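Local coordinates for alpha-actinin-like protein 1 (Schizosaccharomyces pombe, PDB 5BVR), which binds actin filaments through this tandem calponin-homology domain, helping to form and organise the actin ring in cytokinesis and septation, at residues C162-Q167 and A225-A230; F20-S25 and P201-V206; D171-N176 and M187-D192. One frame throughout, in Å; residues are numbered along the deposited sequence. Where two conformers were deposited one is given.

Contact 1 of 3, residues C162-Q167 and A225-A230; sequences CALIHQ and AEYFHA
Leu164 and Ile165 of helix 159-168 pack against Tyr227 of helix 217-234, joining two of the main helices of the second calponin-homology (CH) domain. The closest alpha carbons are those of Leu164 and Tyr227, 8.2 Å apart.

The contact itself is wholly apolar and buried. Ile165 CG1 comes in at the edge of the tyrosine ring, near its plane, and lies 4.0 Å from Tyr227 CE2. Leu164 CD1 approaches the same ring obliquely, 4.2 Å from Tyr227 CD2, so the neighbouring ring carbons CD2 and CE2 meet the two aliphatic chains. Tyr227 CG stands opposite its own carbonyl carbon (chi1 -74°), which sends the ring across to the other helix. Trp134 and Lys138 of helix 127-138 also touch Leu164, while Ala190 of helix 183-198 meets Ile165.

No hydrogen bond crosses the contact. The hydroxyl at the far end of the ring is hydrogen-bonded to that of Tyr223, one turn earlier, and the two tyrosine rings also form a T-shaped (edge-to-face) stack. On the other helix, Gln167 folds its amide back over the backbone: NE2 donates to a lone pair of Leu164 O at 2.9 Å, bent to 142° at the hydrogen.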
loop_
_atom_site.group_PDB
_atom_site.type_symbol
_atom_site.label_atom_id
_atom_site.label_comp_id
_atom_site.label_asym_id
_atom_site.label_seq_id
_atom_site.Cartn_x
_atom_site.Cartn_y
_atom_site.Cartn_z
ATOM N N CYS A 162 11.550 -5.739 12.003
ATOM C CA CYS A 162 12.978 -5.666 12.321
ATOM C C CYS A 162 13.745 -6.844 11.744
ATOM O O CYS A 162 14.858 -6.665 11.231
ATOM C CB CYS A 162 13.221 -5.590 13.823
ATOM S SG CYS A 162 12.733 -4.002 14.569
ATOM N N ALA A 163 13.158 -8.038 11.793
ATOM C CA ALA A 163 13.829 -9.240 11.297
ATOM C C ALA A 163 13.975 -9.160 9.786
ATOM O O ALA A 163 15.020 -9.549 9.245
ATOM C CB ALA A 163 13.059 -10.474 11.676
ATOM N N LEU A 164 12.946 -8.667 9.092
ATOM C CA LEU A 164 13.042 -8.543 7.640
ATOM C C LEU A 164 14.207 -7.654 7.258
ATOM O O LEU A 164 14.952 -7.969 6.348
ATOM C CB LEU A 164 11.748 -7.977 7.067
ATOM C CG LEU A 164 10.590 -8.941 6.850
ATOM C CD1 LEU A 164 9.368 -8.161 6.358
ATOM C CD2 LEU A 164 10.925 -10.030 5.863
ATOM N N ILE A 165 14.352 -6.531 7.950
ATOM C CA ILE A 165 15.426 -5.592 7.665
ATOM C C ILE A 165 16.776 -6.225 7.995
ATOM O O ILE A 165 17.709 -6.184 7.183
ATOM C CB ILE A 165 15.253 -4.292 8.455
ATOM C CG1 ILE A 165 14.007 -3.564 7.940
ATOM C CG2 ILE A 165 16.473 -3.398 8.297
ATOM C CD1 ILE A 165 13.598 -2.398 8.795
ATOM N N HIS A 166 16.881 -6.805 9.181
ATOM C CA HIS A 166 18.136 -7.412 9.598
ATOM C C HIS A 166 18.635 -8.500 8.634
ATOM O O HIS A 166 19.843 -8.565 8.319
ATOM C CB HIS A 166 17.998 -7.981 11.014
ATOM C CG HIS A 166 19.201 -8.714 11.494
ATOM N ND1 HIS A 166 19.205 -10.079 11.673
ATOM C CD2 HIS A 166 20.434 -8.280 11.841
ATOM C CE1 HIS A 166 20.399 -10.456 12.104
ATOM N NE2 HIS A 166 21.156 -9.381 12.235
ATOM N N GLN A 167 17.752 -9.376 8.173
ATOM C CA GLN A 167 18.208 -10.478 7.333
ATOM C C GLN A 167 18.647 -9.971 5.962
ATOM O O GLN A 167 19.537 -10.546 5.335
ATOM C CB GLN A 167 17.183 -11.599 7.210
ATOM C CG GLN A 167 15.861 -11.210 6.621
ATOM C CD GLN A 167 15.880 -11.195 5.119
ATOM O OE1 GLN A 167 16.518 -12.048 4.489
ATOM N NE2 GLN A 167 15.141 -10.246 4.531
ATOM N N ALA A 225 4.221 -5.033 1.252
ATOM C CA ALA A 225 4.534 -5.185 -0.176
ATOM C C ALA A 225 5.693 -4.271 -0.594
ATOM O O ALA A 225 6.470 -4.614 -1.519
ATOM C CB ALA A 225 3.307 -4.884 -1.046
ATOM N N GLU A 226 5.838 -3.114 0.052
ATOM C CA GLU A 226 6.961 -2.210 -0.261
ATOM C C GLU A 226 8.292 -2.876 0.069
ATOM O O GLU A 226 9.283 -2.670 -0.639
ATOM C CB GLU A 226 6.887 -0.868 0.479
ATOM C CG GLU A 226 5.661 -0.015 0.136
ATOM C CD GLU A 226 5.746 0.704 -1.190
ATOM O OE1 GLU A 226 6.837 0.739 -1.787
ATOM O OE2 GLU A 226 4.708 1.249 -1.624
ATOM N N TYR A 227 8.330 -3.650 1.148
ATOM C CA TYR A 227 9.526 -4.398 1.504
ATOM C C TYR A 227 9.870 -5.426 0.432
ATOM O O TYR A 227 11.015 -5.529 -0.004
ATOM C CB TYR A 227 9.369 -5.112 2.851
ATOM C CG TYR A 227 9.438 -4.198 4.063
ATOM C CD1 TYR A 227 8.480 -3.218 4.275
ATOM C CD2 TYR A 227 10.427 -4.346 5.013
ATOM C CE1 TYR A 227 8.550 -2.385 5.386
ATOM C CE2 TYR A 227 10.503 -3.526 6.108
ATOM C CZ TYR A 227 9.556 -2.560 6.303
ATOM O OH TYR A 227 9.666 -1.762 7.410
ATOM N N PHE A 228 8.901 -6.206 0.005
ATOM C CA PHE A 228 9.134 -7.189 -1.041
ATOM C C PHE A 228 9.728 -6.534 -2.289
ATOM O O PHE A 228 10.737 -7.000 -2.853
ATOM C CB PHE A 228 7.840 -7.889 -1.447
ATOM C CG PHE A 228 8.028 -8.824 -2.602
ATOM C CD1 PHE A 228 8.477 -10.122 -2.384
ATOM C CD2 PHE A 228 7.859 -8.391 -3.916
ATOM C CE1 PHE A 228 8.706 -10.986 -3.451
ATOM C CE2 PHE A 228 8.078 -9.260 -4.978
ATOM C CZ PHE A 228 8.508 -10.562 -4.732
ATOM N N HIS A 229 9.099 -5.468 -2.766
ATOM C CA HIS A 229 9.570 -4.879 -4.021
ATOM C C HIS A 229 10.928 -4.207 -3.845
ATOM O O HIS A 229 11.828 -4.354 -4.704
ATOM C CB HIS A 229 8.566 -3.890 -4.596
ATOM C CG HIS A 229 7.320 -4.530 -5.122
ATOM N ND1 HIS A 229 7.312 -5.336 -6.244
ATOM C CD2 HIS A 229 6.051 -4.527 -4.649
ATOM C CE1 HIS A 229 6.079 -5.767 -6.461
ATOM N NE2 HIS A 229 5.298 -5.287 -5.509
ATOM N N ALA A 230 11.126 -3.488 -2.747
ATOM C CA ALA A 230 12.404 -2.808 -2.562
ATOM C C ALA A 230 13.531 -3.803 -2.355
ATOM O O ALA A 230 14.585 -3.690 -2.988
ATOM C CB ALA A 230 12.329 -1.825 -1.395
#

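Contact 2 of 3, residues F20-S25 and P201-V206; sequences FNTKLS and PRLIEV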
loop_
_atom_site.group_PDB
_atom_site.type_symbol
_atom_site.label_atom_id
_atom_site.label_comp_id
_atom_site.label_asym_id
_atom_site.label_seq_id
_atom_site.Cartn_x
_atom_site.Cartn_y
_atom_site.Cartn_z
ATOM N N PHE A 20 -1.308 6.290 -2.501
ATOM C CA PHE A 20 -1.755 7.039 -3.686
ATOM C C PHE A 20 -0.729 8.142 -3.957
ATOM O O PHE A 20 -0.279 8.327 -5.099
ATOM C CB PHE A 20 -3.166 7.589 -3.403
ATOM C CG PHE A 20 -4.021 7.869 -4.616
ATOM C CD1 PHE A 20 -3.616 8.742 -5.606
ATOM C CD2 PHE A 20 -5.287 7.303 -4.692
ATOM C CE1 PHE A 20 -4.443 9.008 -6.671
ATOM C CE2 PHE A 20 -6.125 7.580 -5.743
ATOM C CZ PHE A 20 -5.700 8.435 -6.738
ATOM N N ASN A 21 -0.344 8.859 -2.908
ATOM C CA ASN A 21 0.597 9.965 -3.049
ATOM C C ASN A 21 2.005 9.554 -3.428
ATOM O O ASN A 21 2.668 10.292 -4.170
ATOM C CB ASN A 21 0.604 10.854 -1.815
ATOM C CG ASN A 21 -0.657 11.654 -1.689
ATOM O OD1 ASN A 21 -1.366 11.886 -2.671
ATOM N ND2 ASN A 21 -0.958 12.082 -0.485
ATOM N N THR A 22 2.486 8.399 -2.964
ATOM C CA THR A 22 3.785 7.931 -3.448
ATOM C C THR A 22 3.786 7.767 -4.975
ATOM O O THR A 22 4.794 7.993 -5.635
ATOM C CB THR A 22 4.247 6.597 -2.794
ATOM O OG1 THR A 22 3.406 5.515 -3.208
ATOM C CG2 THR A 22 4.269 6.711 -1.299
ATOM N N LYS A 23 2.654 7.369 -5.542
ATOM C CA LYS A 23 2.552 7.219 -6.981
ATOM C C LYS A 23 2.478 8.586 -7.682
ATOM O O LYS A 23 3.266 8.881 -8.606
ATOM C CB LYS A 23 1.345 6.361 -7.338
ATOM C CG LYS A 23 1.347 4.963 -6.741
ATOM C CD LYS A 23 2.632 4.194 -6.981
ATOM C CE LYS A 23 2.542 2.822 -6.335
ATOM N NZ LYS A 23 3.787 2.048 -6.574
ATOM N N LEU A 24 1.557 9.428 -7.233
ATOM C CA LEU A 24 1.404 10.762 -7.804
ATOM C C LEU A 24 2.698 11.574 -7.730
ATOM O O LEU A 24 3.040 12.278 -8.683
ATOM C CB LEU A 24 0.295 11.524 -7.089
ATOM C CG LEU A 24 -1.134 11.022 -7.283
ATOM C CD1 LEU A 24 -2.064 11.831 -6.409
ATOM C CD2 LEU A 24 -1.547 11.128 -8.741
ATOM N N SER A 25 3.405 11.494 -6.604
ATOM C CA SER A 25 4.633 12.268 -6.426
ATOM C C SER A 25 5.731 11.821 -7.377
ATOM O O SER A 25 6.658 12.583 -7.661
ATOM C CB SER A 25 5.123 12.176 -4.986
ATOM O OG SER A 25 4.187 12.792 -4.117
ATOM N N PRO A 201 8.731 3.843 1.633
ATOM C CA PRO A 201 7.935 4.953 2.164
ATOM C C PRO A 201 7.165 4.552 3.408
ATOM O O PRO A 201 6.702 3.420 3.519
ATOM C CB PRO A 201 6.962 5.261 1.021
ATOM C CG PRO A 201 6.776 3.979 0.319
ATOM C CD PRO A 201 8.142 3.297 0.395
ATOM N N ARG A 202 7.010 5.504 4.316
ATOM C CA ARG A 202 6.344 5.264 5.584
ATOM C C ARG A 202 4.831 5.320 5.404
ATOM O O ARG A 202 4.206 6.351 5.684
ATOM C CB ARG A 202 6.791 6.318 6.583
ATOM C CG ARG A 202 6.179 6.188 7.956
ATOM C CD ARG A 202 6.556 7.382 8.797
ATOM N NE ARG A 202 7.993 7.382 9.029
ATOM C CZ ARG A 202 8.581 6.796 10.066
ATOM N NH1 ARG A 202 7.865 6.181 10.996
ATOM N NH2 ARG A 202 9.895 6.839 10.177
ATOM N N LEU A 203 4.242 4.229 4.941
ATOM C CA LEU A 203 2.819 4.211 4.643
ATOM C C LEU A 203 1.927 4.072 5.871
ATOM O O LEU A 203 0.737 4.355 5.764
ATOM C CB LEU A 203 2.476 3.087 3.653
ATOM C CG LEU A 203 3.210 3.171 2.311
ATOM C CD1 LEU A 203 2.673 2.106 1.372
ATOM C CD2 LEU A 203 3.098 4.553 1.626
ATOM N N ILE A 204 2.479 3.581 6.986
ATOM C CA ILE A 204 1.716 3.396 8.222
ATOM C C ILE A 204 2.462 4.013 9.387
ATOM O O ILE A 204 3.684 4.047 9.410
ATOM C CB ILE A 204 1.400 1.913 8.501
ATOM C CG1 ILE A 204 2.674 1.080 8.640
ATOM C CG2 ILE A 204 0.519 1.363 7.430
ATOM C CD1 ILE A 204 2.410 -0.388 8.946
ATOM N N GLU A 205 1.705 4.523 10.349
ATOM C CA GLU A 205 2.293 5.102 11.541
ATOM C C GLU A 205 2.525 3.982 12.548
ATOM O O GLU A 205 1.820 2.955 12.541
ATOM C CB GLU A 205 1.353 6.131 12.166
ATOM C CG GLU A 205 0.806 7.202 11.215
ATOM C CD GLU A 205 1.807 8.282 10.918
ATOM O OE1 GLU A 205 2.972 8.150 11.350
ATOM O OE2 GLU A 205 1.421 9.274 10.255
ATOM N N VAL A 206 3.520 4.172 13.406
ATOM C CA VAL A 206 3.789 3.195 14.442
ATOM C C VAL A 206 2.508 2.889 15.239
ATOM O O VAL A 206 2.180 1.712 15.484
ATOM C CB VAL A 206 4.918 3.695 15.370
ATOM C CG1 VAL A 206 5.008 2.857 16.646
ATOM C CG2 VAL A 206 6.240 3.701 14.596
#
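Thr22 meets Pro201 and Leu203 through its methyl group alone, a small apolar touch between the first and second CH domains of the actin-binding domain. From CA the bond to CB already heads toward the 201-206 loop, and at CB the side chain divides. One branch, OG1, is held between the backbone N and the carbonyl carbon (chi1 68°) and turns back to its own helix, where it hydrogen-bonds Trp19 O. This leaves CG2, opposite the carbonyl carbon, as the branch that crosses the gap.

At its tip CG2 touches two residues. It lies 3.8 Å from Pro201 CB and 4.0 Å from Pro201 CG, thus beside the CB-CG bond of the pyrrolidine ring, and 3.8 Å from Leu203 CD2. The threonine crosses both partners at about a right angle.

Between the two, Arg202 is the centre of an inverse gamma turn, closed by a weak hydrogen bond from Leu203 N to Pro201 O, which probably helps bring Pro201 and Leu203 to the same methyl; the CB of Arg202 is directed away from helix 11-25. Within 20-25, Asn21 O accepts from both Ser25 N (2.8 Å) and Ser25 OG (2.9 Å), which reach it from opposite faces of the carbonyl plane.

Helix 11-25 is thus set against the loop that follows helix 183-198. Behind that loop lies helix 217-234, whose Glu226 touches both Pro201 and Leu203, with Thr222 also against Leu203. On the far side of helix 11-25, Phe20 packs on Leu48 of helix 43-53, in the interior of the first CH domain.

Contact 3 of 3, residues D171-N176 and M187-D192; sequences DLLDYN and MQLAFD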
loop_
_atom_site.group_PDB
_atom_site.type_symbol
_atom_site.label_atom_id
_atom_site.label_comp_id
_atom_site.label_asym_id
_atom_site.label_seq_id
_atom_site.Cartn_x
_atom_site.Cartn_y
_atom_site.Cartn_z
ATOM N N ASP A 171 23.970 -5.096 8.634
ATOM C CA ASP A 171 24.707 -3.910 9.021
ATOM C C ASP A 171 23.816 -2.738 9.439
ATOM O O ASP A 171 24.294 -1.830 10.126
ATOM C CB ASP A 171 25.610 -3.459 7.868
ATOM C CG ASP A 171 24.839 -3.163 6.607
ATOM O OD1 ASP A 171 24.194 -4.093 6.065
ATOM O OD2 ASP A 171 24.904 -2.004 6.148
ATOM N N LEU A 172 22.527 -2.758 9.065
ATOM C CA LEU A 172 21.639 -1.611 9.319
ATOM C C LEU A 172 20.868 -1.684 10.635
ATOM O O LEU A 172 20.459 -0.665 11.194
ATOM C CB LEU A 172 20.613 -1.458 8.200
ATOM C CG LEU A 172 21.134 -0.862 6.900
ATOM C CD1 LEU A 172 19.985 -0.781 5.914
ATOM C CD2 LEU A 172 21.770 0.518 7.119
ATOM N N LEU A 173 20.658 -2.893 11.125
ATOM C CA LEU A 173 19.776 -3.090 12.263
ATOM C C LEU A 173 20.305 -4.310 12.979
ATOM O O LEU A 173 20.214 -5.413 12.447
ATOM C CB LEU A 173 18.328 -3.291 11.776
ATOM C CG LEU A 173 17.196 -3.122 12.803
ATOM C CD1 LEU A 173 15.849 -2.922 12.114
ATOM C CD2 LEU A 173 17.101 -4.299 13.712
ATOM N N ASP A 174 20.881 -4.100 14.160
ATOM C CA ASP A 174 21.402 -5.177 14.998
ATOM C C ASP A 174 20.285 -5.842 15.802
ATOM O O ASP A 174 20.021 -5.475 16.954
ATOM C CB ASP A 174 22.477 -4.633 15.941
ATOM C CG ASP A 174 23.174 -5.722 16.733
ATOM O OD1 ASP A 174 22.737 -6.891 16.677
ATOM O OD2 ASP A 174 24.165 -5.398 17.427
ATOM N N TYR A 175 19.671 -6.851 15.200
ATOM C CA TYR A 175 18.482 -7.495 15.751
ATOM C C TYR A 175 18.712 -8.099 17.146
ATOM O O TYR A 175 17.865 -7.996 18.034
ATOM C CB TYR A 175 18.027 -8.588 14.785
ATOM C CG TYR A 175 16.751 -9.259 15.190
ATOM C CD1 TYR A 175 15.522 -8.741 14.797
ATOM C CD2 TYR A 175 16.761 -10.389 15.993
ATOM C CE1 TYR A 175 14.348 -9.340 15.176
ATOM C CE2 TYR A 175 15.602 -10.999 16.377
ATOM C CZ TYR A 175 14.392 -10.474 15.972
ATOM O OH TYR A 175 13.236 -11.084 16.370
ATOM N N ASN A 176 19.862 -8.736 17.332
ATOM C CA ASN A 176 20.131 -9.425 18.585
ATOM C C ASN A 176 20.326 -8.485 19.770
ATOM O O ASN A 176 20.232 -8.909 20.921
ATOM C CB ASN A 176 21.335 -10.344 18.414
ATOM C CG ASN A 176 21.079 -11.418 17.387
ATOM O OD1 ASN A 176 19.989 -11.993 17.340
ATOM N ND2 ASN A 176 22.067 -11.678 16.535
ATOM N N MET A 187 9.389 -1.048 16.537
ATOM C CA MET A 187 8.568 -0.670 15.378
ATOM C C MET A 187 9.091 0.624 14.757
ATOM O O MET A 187 9.244 0.756 13.536
ATOM C CB MET A 187 7.101 -0.461 15.797
ATOM C CG MET A 187 6.105 -0.362 14.631
ATOM S SD MET A 187 5.713 -1.969 13.937
ATOM C CE MET A 187 4.679 -2.646 15.248
ATOM N N GLN A 188 9.312 1.616 15.605
ATOM C CA GLN A 188 9.785 2.916 15.145
ATOM C C GLN A 188 11.143 2.767 14.454
ATOM O O GLN A 188 11.380 3.339 13.383
ATOM C CB GLN A 188 9.892 3.859 16.339
ATOM C CG GLN A 188 10.315 5.271 15.979
ATOM C CD GLN A 188 9.233 6.019 15.243
ATOM O OE1 GLN A 188 8.123 6.174 15.750
ATOM N NE2 GLN A 188 9.543 6.479 14.034
ATOM N N LEU A 189 12.026 1.984 15.056
ATOM C CA LEU A 189 13.350 1.730 14.483
ATOM C C LEU A 189 13.233 1.151 13.066
ATOM O O LEU A 189 13.846 1.663 12.118
ATOM C CB LEU A 189 14.134 0.773 15.390
ATOM C CG LEU A 189 15.573 0.503 14.974
ATOM C CD1 LEU A 189 16.438 1.738 15.160
ATOM C CD2 LEU A 189 16.124 -0.681 15.767
ATOM N N ALA A 190 12.433 0.099 12.928
ATOM C CA ALA A 190 12.254 -0.537 11.630
ATOM C C ALA A 190 11.703 0.452 10.612
ATOM O O ALA A 190 12.230 0.553 9.503
ATOM C CB ALA A 190 11.342 -1.743 11.742
ATOM N N PHE A 191 10.642 1.173 10.951
ATOM C CA PHE A 191 10.040 2.091 9.996
ATOM C C PHE A 191 11.047 3.162 9.582
ATOM O O PHE A 191 11.083 3.542 8.407
ATOM C CB PHE A 191 8.790 2.751 10.574
ATOM C CG PHE A 191 7.616 1.822 10.750
ATOM C CD1 PHE A 191 7.703 0.449 10.509
ATOM C CD2 PHE A 191 6.393 2.344 11.145
ATOM C CE1 PHE A 191 6.565 -0.369 10.679
ATOM C CE2 PHE A 191 5.293 1.534 11.315
ATOM C CZ PHE A 191 5.383 0.185 11.070
ATOM N N ASP A 192 11.845 3.639 10.536
ATOM C CA ASP A 192 12.833 4.693 10.267
ATOM C C ASP A 192 13.956 4.181 9.365
ATOM O O ASP A 192 14.338 4.831 8.389
ATOM C CB ASP A 192 13.450 5.187 11.576
ATOM C CG ASP A 192 12.518 6.046 12.395
ATOM O OD1 ASP A 192 11.467 6.471 11.880
ATOM O OD2 ASP A 192 12.857 6.307 13.580
#
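Aromatic rings flank the meeting of Leu173 with Leu189 and Ala190 without entering it. The Phe191 ring is packed edge-to-face with Tyr223 and with Phe161. The Tyr175 ring has Asn176 OD1 at its edge, in plane, and pairs edge-to-face with Tyr142. Of the flat polar groups, the Gln188 amide reaches the Asp192 carboxylate one turn on through an N-H: NE2 donates to Asp192 OD1 at 2.9 Å, with OD1 lying almost in the amide plane but met 34° out of the carboxylate plane, on its syn side.

Across the gap only aliphatic groups meet. Leu173 CG lies 4.0 Å from Leu189 CD2, the two side chains passing obliquely, and Leu173 CD1 reaches the helix backbone at Ala190 CA, 4.3 Å away. With CG opposite its backbone N (chi1 -163°), Leu173 extends from the loop toward helix 183-198, and the small Ala190 side chain probably allows this close approach to the main chain. Ile193, on the same helix, and Ile165 of helix 159-168 also touch this leucine. Directly after it, Asp174 centres an inverse gamma turn.

A loop leucine set into the groove between helices 159-168 and 183-198 in this way fits the CH fold, in which long loops connect the principal helices.

Overall arrangement
Contacts 1 and 3 lie within the second CH domain, their centres about 11 Å apart, and pack on each other directly, His166 of contact 1 against Tyr175 of contact 3. Contact 2 differs in joining the two domains, its centre about 16 Å from that of contact 1 and about 20 Å from that of contact 3. Along the chain, 20-25 comes first, far ahead of the rest; then follow 162-167, 171-176, 187-192, 201-206 and 225-230, so contact 3 is nested inside both other loops, while contacts 1 and 2 alternate. Helix 217-234 takes part in contact 1 and backs the loop of contact 2, linking the second domain's interior to the interdomain face, consistent with a compact tandem-CH actin-binding domain.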